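Local coordinates for 336aa long hypothetical dTDP-glucose 4,6-dehydratase (Pyrococcus horikoshii, PDB 2HUN), which binds NAD in a Rossmann-type domain and probably works as a dTDP-glucose 4,6-dehydratase, at residues 219-224 / 295-300; 241-246 / 283-288; 257-262 / 299-304. One frame throughout, in Å; residues are numbered along the deposited sequence.

From the N terminus, the chain first reaches these contacts where strand 215-219 passes into helix 220-233. Contact 1 joins that turn to loop 295-300 and so closes a loop of some seventy residues. Contact 2 lies wholly within that loop, tying the end of strand 239-242 to the segment that leads into helix 286-292. Contact 3 starts inside the same loop, at the end of helix 250-260, and packs it on helix 300-313. It crosses contact 2 and shares Thr299 and Phe300 with contact 1. Contacts 1 and 2 thus tie the segments before and after helix 286-292 to the start of helix 220-233 and the end of a sheet strand, and Pro296 packs on Ala244 where they meet.

Contact 1 (219-224 / 295-300); sequences YVEDHV and RPKYTF
Asp222, in the first turn of helix 220-233, lies with its CA 5.7 Å from the CA of Pro296, where loop 295-300 passes the start of the helix. Its carboxylate grips two successive backbone amides: Lys297 N bonds to Asp222 OD1 at 2.7 Å, nearly straight at 168°, and the longer bond from Tyr298 N to Asp222 OD2 spans 3.3 Å. Tyr298 N uses the syn lone pair of OD2, whereas Lys297 N meets OD1 on its syn side but tilted out of the carboxylate plane, a bidentate grip of two amides for which a short acidic side chain is well suited. A water donates to both Asp222 OD1 and Arg295 O, carrying the link back to Arg295. Tyr298 turns its ring toward the helix, CG beside its own backbone N (chi1 -51°), and meets two residues there. The edge of the Tyr219 ring is directed at the Tyr298 face in an offset T-shaped stack, centroids 5.1 Å apart and planes at 82°. The hydroxyl Tyr298 OH donates to Glu221 OE2 at 2.5 Å, reaching the oxygen from above the carboxylate plane. Glu221 can meet it there because its chain extends from a CG anti to the backbone N. Arg225 forms a salt bridge with the same OE2, while Lys306 of helix 300-313 touches Tyr219, Glu221 and Tyr298. One carboxylate holds the loop backbone and the other the tyrosine hydroxyl, which together favour this path of the loop and this placing of the Tyr298 ring; the cationic neighbour Arg225 would probably favour the charged form of Glu221.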
ATOM      1  N   TYR A 219       9.245 -22.279 -11.165  1.00 23.59           N
ATOM      2  CA  TYR A 219       8.522 -23.533 -10.935  1.00 23.93           C
ATOM      3  C   TYR A 219       7.854 -23.429  -9.565  1.00 23.22           C
ATOM      4  O   TYR A 219       8.500 -23.071  -8.583  1.00 24.58           O
ATOM      5  CB  TYR A 219       9.471 -24.734 -10.969  1.00 24.28           C
ATOM      6  CG  TYR A 219       8.741 -26.065 -10.915  1.00 25.85           C
ATOM      7  CD1 TYR A 219       7.763 -26.382 -11.860  1.00 25.41           C
ATOM      8  CD2 TYR A 219       8.997 -26.988  -9.897  1.00 26.02           C
ATOM      9  CE1 TYR A 219       7.052 -27.578 -11.791  1.00 27.29           C
ATOM     10  CE2 TYR A 219       8.293 -28.187  -9.819  1.00 28.16           C
ATOM     11  CZ  TYR A 219       7.317 -28.474 -10.769  1.00 27.81           C
ATOM     12  OH  TYR A 219       6.590 -29.634 -10.677  1.00 27.43           O
ATOM     13  N   VAL A 220       6.562 -23.735  -9.500  1.00 22.88           N
ATOM     14  CA  VAL A 220       5.823 -23.612  -8.249  1.00 21.75           C
ATOM     15  C   VAL A 220       6.470 -24.289  -7.041  1.00 23.59           C
ATOM     16  O   VAL A 220       6.481 -23.720  -5.949  1.00 22.31           O
ATOM     17  CB  VAL A 220       4.358 -24.114  -8.403  1.00 22.66           C
ATOM     18  CG1 VAL A 220       4.324 -25.632  -8.613  1.00 21.37           C
ATOM     19  CG2 VAL A 220       3.542 -23.709  -7.180  1.00 18.98           C
ATOM     20  N   GLU A 221       7.023 -25.487  -7.213  1.00 23.81           N
ATOM     21  CA  GLU A 221       7.650 -26.150  -6.070  1.00 27.18           C
ATOM     22  C   GLU A 221       8.813 -25.312  -5.517  1.00 28.38           C
ATOM     23  O   GLU A 221       9.056 -25.302  -4.304  1.00 27.74           O
ATOM     24  CB  GLU A 221       8.153 -27.553  -6.438  1.00 27.09           C
ATOM     25  CG  GLU A 221       8.514 -28.401  -5.218  1.00 30.63           C
ATOM     26  CD  GLU A 221       9.219 -29.694  -5.584  1.00 33.34           C
ATOM     27  OE1 GLU A 221       8.696 -30.437  -6.439  1.00 37.28           O
ATOM     28  OE2 GLU A 221      10.297 -29.973  -5.018  1.00 34.17           O
ATOM     29  N   ASP A 222       9.527 -24.615  -6.404  1.00 27.48           N
ATOM     30  CA  ASP A 222      10.640 -23.767  -5.982  1.00 26.79           C
ATOM     31  C   ASP A 222      10.113 -22.571  -5.194  1.00 25.66           C
ATOM     32  O   ASP A 222      10.758 -22.106  -4.255  1.00 24.34           O
ATOM     33  CB  ASP A 222      11.446 -23.274  -7.187  1.00 26.57           C
ATOM     34  CG  ASP A 222      12.582 -24.207  -7.549  1.00 26.12           C
ATOM     35  OD1 ASP A 222      13.166 -24.821  -6.629  1.00 24.91           O
ATOM     36  OD2 ASP A 222      12.905 -24.313  -8.751  1.00 27.09           O
ATOM     37  N   HIS A 223       8.951 -22.059  -5.592  1.00 24.11           N
ATOM     38  CA  HIS A 223       8.342 -20.946  -4.879  1.00 24.02           C
ATOM     39  C   HIS A 223       8.000 -21.498  -3.493  1.00 24.02           C
ATOM     40  O   HIS A 223       8.298 -20.881  -2.469  1.00 24.18           O
ATOM     41  CB  HIS A 223       7.064 -20.476  -5.589  1.00 22.79           C
ATOM     42  CG  HIS A 223       6.346 -19.359  -4.885  1.00 23.11           C
ATOM     43  ND1 HIS A 223       4.997 -19.118  -5.054  1.00 20.98           N
ATOM     44  CD2 HIS A 223       6.791 -18.411  -4.023  1.00 20.03           C
ATOM     45  CE1 HIS A 223       4.642 -18.074  -4.324  1.00 23.30           C
ATOM     46  NE2 HIS A 223       5.713 -17.627  -3.689  1.00 19.90           N
ATOM     47  N   VAL A 224       7.389 -22.678  -3.476  1.00 24.85           N
ATOM     48  CA  VAL A 224       6.995 -23.349  -2.240  1.00 23.84           C
ATOM     49  C   VAL A 224       8.182 -23.529  -1.296  1.00 24.50           C
ATOM     50  O   VAL A 224       8.073 -23.270  -0.098  1.00 24.18           O
ATOM     51  CB  VAL A 224       6.357 -24.732  -2.547  1.00 26.37           C
ATOM     52  CG1 VAL A 224       6.368 -25.605  -1.308  1.00 26.41           C
ATOM     53  CG2 VAL A 224       4.915 -24.542  -3.020  1.00 26.79           C
ATOM     54  N   ARG A 295      17.987 -21.123  -3.408  1.00 24.38           N
ATOM     55  CA  ARG A 295      18.392 -21.262  -4.807  1.00 26.68           C
ATOM     56  C   ARG A 295      17.330 -22.123  -5.503  1.00 27.95           C
ATOM     57  O   ARG A 295      16.739 -23.011  -4.883  1.00 27.18           O
ATOM     58  CB  ARG A 295      19.738 -21.991  -4.926  1.00 29.28           C
ATOM     59  CG  ARG A 295      20.929 -21.356  -4.210  1.00 31.76           C
ATOM     60  CD  ARG A 295      21.601 -20.284  -5.054  1.00 31.62           C
ATOM     61  NE  ARG A 295      22.834 -19.808  -4.424  1.00 31.10           N
ATOM     62  CZ  ARG A 295      23.618 -18.867  -4.934  1.00 28.24           C
ATOM     63  NH1 ARG A 295      23.297 -18.298  -6.088  1.00 28.01           N
ATOM     64  NH2 ARG A 295      24.714 -18.491  -4.286  1.00 28.02           N
ATOM     65  N   PRO A 296      17.062 -21.868  -6.794  1.00 27.90           N
ATOM     66  CA  PRO A 296      16.055 -22.713  -7.447  1.00 29.17           C
ATOM     67  C   PRO A 296      16.609 -24.135  -7.508  1.00 29.37           C
ATOM     68  O   PRO A 296      17.814 -24.330  -7.728  1.00 27.93           O
ATOM     69  CB  PRO A 296      15.922 -22.086  -8.832  1.00 27.83           C
ATOM     70  CG  PRO A 296      16.197 -20.635  -8.560  1.00 29.49           C
ATOM     71  CD  PRO A 296      17.397 -20.707  -7.636  1.00 28.85           C
ATOM     72  N   LYS A 297      15.744 -25.123  -7.302  1.00 28.11           N
ATOM     73  CA  LYS A 297      16.166 -26.525  -7.332  1.00 30.19           C
ATOM     74  C   LYS A 297      16.055 -27.107  -8.742  1.00 29.52           C
ATOM     75  O   LYS A 297      16.746 -28.063  -9.092  1.00 29.87           O
ATOM     76  CB  LYS A 297      15.304 -27.346  -6.364  1.00 30.83           C
ATOM     77  CG  LYS A 297      15.536 -28.852  -6.423  1.00 35.48           C
ATOM     78  CD  LYS A 297      14.571 -29.597  -5.501  1.00 38.15           C
ATOM     79  CE  LYS A 297      14.759 -31.109  -5.594  1.00 39.15           C
ATOM     80  NZ  LYS A 297      16.132 -31.520  -5.175  1.00 41.57           N
ATOM     81  N   TYR A 298      15.191 -26.508  -9.551  1.00 30.05           N
ATOM     82  CA  TYR A 298      14.956 -26.975 -10.910  1.00 31.13           C
ATOM     83  C   TYR A 298      15.282 -25.899 -11.939  1.00 31.93           C
ATOM     84  O   TYR A 298      15.074 -24.710 -11.688  1.00 31.52           O
ATOM     85  CB  TYR A 298      13.482 -27.357 -11.076  1.00 31.42           C
ATOM     86  CG  TYR A 298      12.946 -28.303 -10.025  1.00 33.14           C
ATOM     87  CD1 TYR A 298      13.290 -29.658 -10.030  1.00 34.80           C
ATOM     88  CD2 TYR A 298      12.103 -27.842  -9.017  1.00 33.63           C
ATOM     89  CE1 TYR A 298      12.803 -30.527  -9.054  1.00 34.83           C
ATOM     90  CE2 TYR A 298      11.612 -28.701  -8.036  1.00 33.28           C
ATOM     91  CZ  TYR A 298      11.965 -30.038  -8.060  1.00 35.05           C
ATOM     92  OH  TYR A 298      11.482 -30.878  -7.085  1.00 37.65           O
ATOM     93  N   THR A 299      15.795 -26.317 -13.093  1.00 30.48           N
ATOM     94  CA  THR A 299      16.080 -25.372 -14.169  1.00 30.75           C
ATOM     95  C   THR A 299      14.736 -25.196 -14.872  1.00 31.13           C
ATOM     96  O   THR A 299      13.788 -25.912 -14.565  1.00 29.51           O
ATOM     97  CB  THR A 299      17.098 -25.935 -15.179  1.00 30.27           C
ATOM     98  OG1 THR A 299      16.598 -27.156 -15.734  1.00 31.57           O
ATOM     99  CG2 THR A 299      18.434 -26.207 -14.495  1.00 30.26           C
ATOM    100  N   PHE A 300      14.641 -24.249 -15.797  1.00 30.98           N
ATOM    101  CA  PHE A 300      13.386 -24.042 -16.502  1.00 32.63           C
ATOM    102  C   PHE A 300      13.005 -25.321 -17.253  1.00 34.24           C
ATOM    103  O   PHE A 300      11.839 -25.729 -17.253  1.00 33.14           O
ATOM    104  CB  PHE A 300      13.509 -22.877 -17.485  1.00 31.65           C
ATOM    105  CG  PHE A 300      12.218 -22.530 -18.173  1.00 32.41           C
ATOM    106  CD1 PHE A 300      11.127 -22.067 -17.442  1.00 30.26           C
ATOM    107  CD2 PHE A 300      12.086 -22.677 -19.548  1.00 32.34           C
ATOM    108  CE1 PHE A 300       9.925 -21.756 -18.072  1.00 30.59           C
ATOM    109  CE2 PHE A 300      10.886 -22.368 -20.185  1.00 32.47           C
ATOM    110  CZ  PHE A 300       9.805 -21.905 -19.444  1.00 30.33           C
TER
HETATM  111  O   HOH W   1      14.252 -24.056  -4.108  1.00 23.24           O

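Contact 2 (241-246 / 283-288); sequences NISAGE and LDSWKI
The C-terminal edge of the Rossmann-type sheet, where strand 239-242 runs out into a loop, meets the approach to helix 286-292 through Asn241 and Ser243. The Asn241 amide sends ND2 to Asp284 O, 3.0 Å away with an N-H...O angle of 166°. The acceptor lies in the amide plane, whereas the donor stands above the carbonyl plane of Asp284. Tyr131 OH bonds to Asn241 OD1, so both ends of the amide are used and its rotation is fixed, a task for which asparagine, donor and acceptor in one flat group, is apt. Ser243 OG and Ser285 OG are hydrogen-bonded at 2.8 Å; small hydroxyl side chains allow this close approach of the two backbones. Ser243 OG takes a position between its backbone N and carbonyl carbon (chi1 63°), which also brings it 3.0 Å from Leu283 O. An Asx turn leads into the helix: Asp284 OD1 accepts from Trp286 N at 2.9 Å, met nearly along the C-O direction. A water donates to Asn241 O and accepts from Ile288 N in the first turn of the helix, bridging strand to helix. Ile288 rests CG2 against Asn241 O, and its branched chain extends CD1 to Ile242 CG1, 4.2 Å away. The Ile242 side chain starts away from 283-288 into the packing between sheet and helix 220-233, where it touches His223 and Ala226.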
ATOM      1  N   ASN A 241      12.127 -10.992  -2.087  1.00 23.32           N
ATOM      2  CA  ASN A 241      11.770 -11.187  -3.489  1.00 22.05           C
ATOM      3  C   ASN A 241      12.142 -12.627  -3.807  1.00 20.31           C
ATOM      4  O   ASN A 241      13.131 -13.139  -3.292  1.00 18.23           O
ATOM      5  CB  ASN A 241      12.592 -10.289  -4.431  1.00 21.90           C
ATOM      6  CG  ASN A 241      12.069  -8.868  -4.528  1.00 22.79           C
ATOM      7  OD1 ASN A 241      10.911  -8.573  -4.203  1.00 22.23           O
ATOM      8  ND2 ASN A 241      12.924  -7.976  -5.012  1.00 18.20           N
ATOM      9  N   ILE A 242      11.366 -13.267  -4.675  1.00 20.46           N
ATOM     10  CA  ILE A 242      11.635 -14.647  -5.076  1.00 20.63           C
ATOM     11  C   ILE A 242      11.523 -14.725  -6.596  1.00 22.02           C
ATOM     12  O   ILE A 242      10.447 -14.504  -7.155  1.00 21.31           O
ATOM     13  CB  ILE A 242      10.615 -15.632  -4.458  1.00 19.88           C
ATOM     14  CG1 ILE A 242      10.587 -15.475  -2.932  1.00 18.64           C
ATOM     15  CG2 ILE A 242      10.989 -17.058  -4.832  1.00 19.91           C
ATOM     16  CD1 ILE A 242       9.494 -16.293  -2.243  1.00 19.30           C
ATOM     17  N   SER A 243      12.642 -15.032  -7.250  1.00 22.39           N
ATOM     18  CA  SER A 243      12.701 -15.132  -8.700  1.00 25.38           C
ATOM     19  C   SER A 243      13.753 -16.144  -9.131  1.00 25.19           C
ATOM     20  O   SER A 243      14.778 -16.325  -8.469  1.00 26.78           O
ATOM     21  CB  SER A 243      13.017 -13.764  -9.322  1.00 25.47           C
ATOM     22  OG  SER A 243      14.296 -13.300  -8.917  1.00 28.57           O
ATOM     23  N   ALA A 244      13.499 -16.798 -10.257  1.00 25.84           N
ATOM     24  CA  ALA A 244      14.406 -17.813 -10.761  1.00 26.98           C
ATOM     25  C   ALA A 244      15.474 -17.290 -11.710  1.00 26.95           C
ATOM     26  O   ALA A 244      16.452 -17.981 -11.980  1.00 28.52           O
ATOM     27  CB  ALA A 244      13.606 -18.911 -11.441  1.00 28.12           C
ATOM     28  N   GLY A 245      15.296 -16.072 -12.207  1.00 27.05           N
ATOM     29  CA  GLY A 245      16.255 -15.527 -13.145  1.00 29.00           C
ATOM     30  C   GLY A 245      16.114 -16.234 -14.483  1.00 29.36           C
ATOM     31  O   GLY A 245      17.096 -16.482 -15.177  1.00 31.01           O
ATOM     32  N   GLU A 246      14.878 -16.571 -14.835  1.00 29.43           N
ATOM     33  CA  GLU A 246      14.582 -17.259 -16.092  1.00 29.98           C
ATOM     34  C   GLU A 246      13.591 -16.388 -16.847  1.00 29.79           C
ATOM     35  O   GLU A 246      12.409 -16.732 -16.965  1.00 27.49           O
ATOM     36  CB  GLU A 246      13.937 -18.632 -15.829  1.00 31.97           C
ATOM     37  CG  GLU A 246      14.782 -19.655 -15.062  1.00 33.36           C
ATOM     38  CD  GLU A 246      15.976 -20.157 -15.854  1.00 34.86           C
ATOM     39  OE1 GLU A 246      16.043 -19.880 -17.068  1.00 34.21           O
ATOM     40  OE2 GLU A 246      16.844 -20.840 -15.264  1.00 37.24           O
ATOM     41  N   LEU A 283      12.425  -9.117 -10.861  1.00 25.37           N
ATOM     42  CA  LEU A 283      12.773  -9.033  -9.450  1.00 24.82           C
ATOM     43  C   LEU A 283      14.211  -9.454  -9.178  1.00 24.59           C
ATOM     44  O   LEU A 283      14.711 -10.425  -9.743  1.00 23.38           O
ATOM     45  CB  LEU A 283      11.852  -9.922  -8.607  1.00 24.49           C
ATOM     46  CG  LEU A 283      10.341  -9.703  -8.658  1.00 25.22           C
ATOM     47  CD1 LEU A 283       9.704 -10.492  -7.523  1.00 24.85           C
ATOM     48  CD2 LEU A 283      10.007  -8.234  -8.522  1.00 23.23           C
ATOM     49  N   ASP A 284      14.859  -8.700  -8.297  1.00 24.59           N
ATOM     50  CA  ASP A 284      16.223  -8.972  -7.869  1.00 23.40           C
ATOM     51  C   ASP A 284      16.042  -9.805  -6.594  1.00 22.68           C
ATOM     52  O   ASP A 284      15.628  -9.270  -5.568  1.00 22.23           O
ATOM     53  CB  ASP A 284      16.927  -7.657  -7.520  1.00 22.44           C
ATOM     54  CG  ASP A 284      18.333  -7.863  -6.975  1.00 24.14           C
ATOM     55  OD1 ASP A 284      18.588  -8.906  -6.325  1.00 20.76           O
ATOM     56  OD2 ASP A 284      19.179  -6.964  -7.181  1.00 22.59           O
ATOM     57  N   SER A 285      16.333 -11.101  -6.653  1.00 22.87           N
ATOM     58  CA  SER A 285      16.179 -11.947  -5.470  1.00 25.36           C
ATOM     59  C   SER A 285      17.493 -12.273  -4.753  1.00 24.97           C
ATOM     60  O   SER A 285      17.665 -13.369  -4.219  1.00 26.08           O
ATOM     61  CB  SER A 285      15.450 -13.248  -5.832  1.00 27.28           C
ATOM     62  OG  SER A 285      16.098 -13.921  -6.896  1.00 32.43           O
ATOM     63  N   TRP A 286      18.413 -11.316  -4.727  1.00 24.23           N
ATOM     64  CA  TRP A 286      19.694 -11.521  -4.054  1.00 25.57           C
ATOM     65  C   TRP A 286      19.551 -11.599  -2.528  1.00 24.87           C
ATOM     66  O   TRP A 286      20.264 -12.355  -1.869  1.00 24.22           O
ATOM     67  CB  TRP A 286      20.665 -10.391  -4.402  1.00 25.09           C
ATOM     68  CG  TRP A 286      21.927 -10.454  -3.617  1.00 25.81           C
ATOM     69  CD1 TRP A 286      22.359  -9.554  -2.684  1.00 25.85           C
ATOM     70  CD2 TRP A 286      22.912 -11.495  -3.660  1.00 26.42           C
ATOM     71  NE1 TRP A 286      23.554  -9.971  -2.142  1.00 26.10           N
ATOM     72  CE2 TRP A 286      23.915 -11.159  -2.722  1.00 26.56           C
ATOM     73  CE3 TRP A 286      23.045 -12.681  -4.399  1.00 26.35           C
ATOM     74  CZ2 TRP A 286      25.041 -11.970  -2.501  1.00 25.56           C
ATOM     75  CZ3 TRP A 286      24.166 -13.488  -4.178  1.00 26.44           C
ATOM     76  CH2 TRP A 286      25.147 -13.126  -3.236  1.00 23.92           C
ATOM     77  N   LYS A 287      18.630 -10.821  -1.971  1.00 23.98           N
ATOM     78  CA  LYS A 287      18.429 -10.801  -0.522  1.00 24.50           C
ATOM     79  C   LYS A 287      18.177 -12.191   0.057  1.00 23.45           C
ATOM     80  O   LYS A 287      18.865 -12.624   0.980  1.00 23.00           O
ATOM     81  CB  LYS A 287      17.264  -9.873  -0.173  1.00 24.41           C
ATOM     82  CG  LYS A 287      16.984  -9.710   1.321  1.00 26.67           C
ATOM     83  CD  LYS A 287      15.912  -8.646   1.533  1.00 28.19           C
ATOM     84  CE  LYS A 287      15.591  -8.428   2.994  1.00 31.13           C
ATOM     85  NZ  LYS A 287      14.543  -7.375   3.152  1.00 27.02           N
ATOM     86  N   ILE A 288      17.197 -12.895  -0.498  1.00 23.30           N
ATOM     87  CA  ILE A 288      16.871 -14.222  -0.013  1.00 22.06           C
ATOM     88  C   ILE A 288      18.012 -15.196  -0.291  1.00 22.64           C
ATOM     89  O   ILE A 288      18.249 -16.124   0.485  1.00 22.02           O
ATOM     90  CB  ILE A 288      15.531 -14.723  -0.628  1.00 22.98           C
ATOM     91  CG1 ILE A 288      14.997 -15.895   0.197  1.00 22.22           C
ATOM     92  CG2 ILE A 288      15.724 -15.120  -2.092  1.00 19.89           C
ATOM     93  CD1 ILE A 288      13.607 -16.358  -0.218  1.00 20.95           C
TER
HETATM   94  O   HOH W   2      15.415 -11.712  -2.421  1.00 24.83           O

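Contact 3 (257-262 / 299-304); sequences ILRLMG and TFDEGI
Arg259 and Asp301 meet between helices 250-260 and 300-313, their side chains crossing at about a right angle while their flat ends lie nearly parallel, guanidinium and carboxylate planes 21° apart. The arginine comes end-on and directs both terminal nitrogens at one oxygen: NH1 and NH2 of Arg259 are each 3.0 Å from Asp301 OD2. That oxygen lies in the guanidinium plane and receives both donors on its syn side, from the same face of the carboxylate and about 20° out of its plane. A weak bond of 3.4 Å from Arg259 NH2 to Asp301 OD1 completes the salt bridge. The long arginine chain starts with CG anti to the backbone N and bends at chi3, 64°, which helps turn its head toward the shorter acid. Beside this polar pair, Leu260 is directed at the other helix and crosses Ile304 at roughly a right angle, Leu260 CD1 resting 3.5 Å from Ile304 CG2. The same methyl lies 3.5 Å from Asp301 O. Ile257, one turn earlier, lays CG1 against Ile304 CG2 at 4.0 Å, so this one branch is shared by two apolar partners; the beta-branched isoleucine gives the helix a broad face for them. Each helix also has a marked end here: Thr299 and Glu302 form a capping box at the start of 300-313, and Gly262, with its positive phi, is the C-prime residue of the Schellman motif that ends 250-260. Helix 191-200 flanks the apolar part, Thr195 touching Ile257 and Ile192 touching Ile304, while Phe300 packs on Val253 and Ile256 and meets the Tyr182 ring at the end of strand 172-182.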
ATOM      1  N   ILE A 257       8.623 -25.751 -24.711  1.00 32.92           N
ATOM      2  CA  ILE A 257       7.578 -26.715 -24.380  1.00 32.17           C
ATOM      3  C   ILE A 257       7.444 -27.755 -25.493  1.00 33.38           C
ATOM      4  O   ILE A 257       7.359 -28.955 -25.236  1.00 33.62           O
ATOM      5  CB  ILE A 257       6.211 -26.014 -24.184  1.00 32.01           C
ATOM      6  CG1 ILE A 257       6.227 -25.202 -22.884  1.00 30.61           C
ATOM      7  CG2 ILE A 257       5.083 -27.049 -24.166  1.00 30.25           C
ATOM      8  CD1 ILE A 257       4.961 -24.414 -22.634  1.00 28.76           C
ATOM      9  N   LEU A 258       7.430 -27.288 -26.736  1.00 35.57           N
ATOM     10  CA  LEU A 258       7.300 -28.184 -27.878  1.00 37.28           C
ATOM     11  C   LEU A 258       8.487 -29.126 -27.964  1.00 38.09           C
ATOM     12  O   LEU A 258       8.317 -30.328 -28.174  1.00 39.58           O
ATOM     13  CB  LEU A 258       7.165 -27.374 -29.169  1.00 35.99           C
ATOM     14  CG  LEU A 258       5.940 -26.458 -29.177  1.00 36.95           C
ATOM     15  CD1 LEU A 258       5.846 -25.732 -30.501  1.00 38.73           C
ATOM     16  CD2 LEU A 258       4.686 -27.283 -28.925  1.00 38.66           C
ATOM     17  N   ARG A 259       9.689 -28.582 -27.806  1.00 38.87           N
ATOM     18  CA  ARG A 259      10.888 -29.403 -27.851  1.00 39.70           C
ATOM     19  C   ARG A 259      10.798 -30.500 -26.800  1.00 40.78           C
ATOM     20  O   ARG A 259      11.001 -31.676 -27.097  1.00 40.60           O
ATOM     21  CB  ARG A 259      12.139 -28.550 -27.600  1.00 40.32           C
ATOM     22  CG  ARG A 259      13.353 -29.365 -27.169  1.00 41.48           C
ATOM     23  CD  ARG A 259      14.637 -28.546 -27.204  1.00 42.85           C
ATOM     24  NE  ARG A 259      14.651 -27.435 -26.252  1.00 42.65           N
ATOM     25  CZ  ARG A 259      14.886 -27.560 -24.946  1.00 41.73           C
ATOM     26  NH1 ARG A 259      15.127 -28.751 -24.412  1.00 41.56           N
ATOM     27  NH2 ARG A 259      14.889 -26.483 -24.172  1.00 42.03           N
ATOM     28  N   LEU A 260      10.475 -30.106 -25.570  1.00 42.05           N
ATOM     29  CA  LEU A 260      10.385 -31.051 -24.463  1.00 42.84           C
ATOM     30  C   LEU A 260       9.229 -32.029 -24.590  1.00 42.93           C
ATOM     31  O   LEU A 260       9.172 -33.030 -23.874  1.00 42.76           O
ATOM     32  CB  LEU A 260      10.311 -30.294 -23.132  1.00 43.33           C
ATOM     33  CG  LEU A 260      11.602 -29.536 -22.795  1.00 44.43           C
ATOM     34  CD1 LEU A 260      11.418 -28.702 -21.535  1.00 43.91           C
ATOM     35  CD2 LEU A 260      12.738 -30.534 -22.618  1.00 44.00           C
ATOM     36  N   MET A 261       8.306 -31.738 -25.500  1.00 43.59           N
ATOM     37  CA  MET A 261       7.183 -32.632 -25.733  1.00 44.17           C
ATOM     38  C   MET A 261       7.556 -33.520 -26.919  1.00 46.06           C
ATOM     39  O   MET A 261       6.706 -34.182 -27.517  1.00 45.31           O
ATOM     40  CB  MET A 261       5.908 -31.835 -26.028  1.00 42.86           C
ATOM     41  CG  MET A 261       5.219 -31.290 -24.783  1.00 41.62           C
ATOM     42  SD  MET A 261       3.686 -30.389 -25.132  1.00 39.52           S
ATOM     43  CE  MET A 261       2.469 -31.659 -24.801  1.00 43.48           C
ATOM     44  N   GLY A 262       8.847 -33.520 -27.247  1.00 47.49           N
ATOM     45  CA  GLY A 262       9.356 -34.320 -28.346  1.00 49.29           C
ATOM     46  C   GLY A 262       8.733 -33.967 -29.680  1.00 50.93           C
ATOM     47  O   GLY A 262       8.597 -34.825 -30.554  1.00 51.31           O
ATOM     48  N   THR A 299      15.795 -26.317 -13.093  1.00 30.48           N
ATOM     49  CA  THR A 299      16.080 -25.372 -14.169  1.00 30.75           C
ATOM     50  C   THR A 299      14.736 -25.196 -14.872  1.00 31.13           C
ATOM     51  O   THR A 299      13.788 -25.912 -14.565  1.00 29.51           O
ATOM     52  CB  THR A 299      17.098 -25.935 -15.179  1.00 30.27           C
ATOM     53  OG1 THR A 299      16.598 -27.156 -15.734  1.00 31.57           O
ATOM     54  CG2 THR A 299      18.434 -26.207 -14.495  1.00 30.26           C
ATOM     55  N   PHE A 300      14.641 -24.249 -15.797  1.00 30.98           N
ATOM     56  CA  PHE A 300      13.386 -24.042 -16.502  1.00 32.63           C
ATOM     57  C   PHE A 300      13.005 -25.321 -17.253  1.00 34.24           C
ATOM     58  O   PHE A 300      11.839 -25.729 -17.253  1.00 33.14           O
ATOM     59  CB  PHE A 300      13.509 -22.877 -17.485  1.00 31.65           C
ATOM     60  CG  PHE A 300      12.218 -22.530 -18.173  1.00 32.41           C
ATOM     61  CD1 PHE A 300      11.127 -22.067 -17.442  1.00 30.26           C
ATOM     62  CD2 PHE A 300      12.086 -22.677 -19.548  1.00 32.34           C
ATOM     63  CE1 PHE A 300       9.925 -21.756 -18.072  1.00 30.59           C
ATOM     64  CE2 PHE A 300      10.886 -22.368 -20.185  1.00 32.47           C
ATOM     65  CZ  PHE A 300       9.805 -21.905 -19.444  1.00 30.33           C
ATOM     66  N   ASP A 301      13.997 -25.951 -17.880  1.00 34.44           N
ATOM     67  CA  ASP A 301      13.783 -27.191 -18.626  1.00 36.26           C
ATOM     68  C   ASP A 301      13.242 -28.314 -17.750  1.00 36.42           C
ATOM     69  O   ASP A 301      12.333 -29.045 -18.149  1.00 35.91           O
ATOM     70  CB  ASP A 301      15.092 -27.651 -19.274  1.00 39.00           C
ATOM     71  CG  ASP A 301      15.299 -27.062 -20.654  1.00 40.02           C
ATOM     72  OD1 ASP A 301      15.185 -25.829 -20.807  1.00 42.94           O
ATOM     73  OD2 ASP A 301      15.582 -27.836 -21.588  1.00 43.22           O
ATOM     74  N   GLU A 302      13.812 -28.461 -16.559  1.00 35.83           N
ATOM     75  CA  GLU A 302      13.368 -29.504 -15.649  1.00 35.84           C
ATOM     76  C   GLU A 302      11.950 -29.213 -15.163  1.00 34.66           C
ATOM     77  O   GLU A 302      11.122 -30.116 -15.060  1.00 34.27           O
ATOM     78  CB  GLU A 302      14.326 -29.612 -14.455  1.00 37.21           C
ATOM     79  CG  GLU A 302      15.734 -30.067 -14.831  1.00 39.91           C
ATOM     80  CD  GLU A 302      16.678 -30.101 -13.643  1.00 40.66           C
ATOM     81  OE1 GLU A 302      16.805 -29.067 -12.960  1.00 41.24           O
ATOM     82  OE2 GLU A 302      17.298 -31.156 -13.392  1.00 44.68           O
ATOM     83  N   GLY A 303      11.671 -27.944 -14.883  1.00 34.18           N
ATOM     84  CA  GLY A 303      10.354 -27.564 -14.403  1.00 33.65           C
ATOM     85  C   GLY A 303       9.265 -27.723 -15.448  1.00 33.20           C
ATOM     86  O   GLY A 303       8.137 -28.100 -15.119  1.00 31.09           O
ATOM     87  N   ILE A 304       9.597 -27.419 -16.700  1.00 32.38           N
ATOM     88  CA  ILE A 304       8.643 -27.535 -17.803  1.00 33.13           C
ATOM     89  C   ILE A 304       8.377 -29.011 -18.093  1.00 33.39           C
ATOM     90  O   ILE A 304       7.244 -29.409 -18.357  1.00 34.37           O
ATOM     91  CB  ILE A 304       9.185 -26.836 -19.075  1.00 31.68           C
ATOM     92  CG1 ILE A 304       9.056 -25.320 -18.922  1.00 31.65           C
ATOM     93  CG2 ILE A 304       8.427 -27.309 -20.310  1.00 31.79           C
ATOM     94  CD1 ILE A 304       7.610 -24.830 -18.791  1.00 31.01           C
TER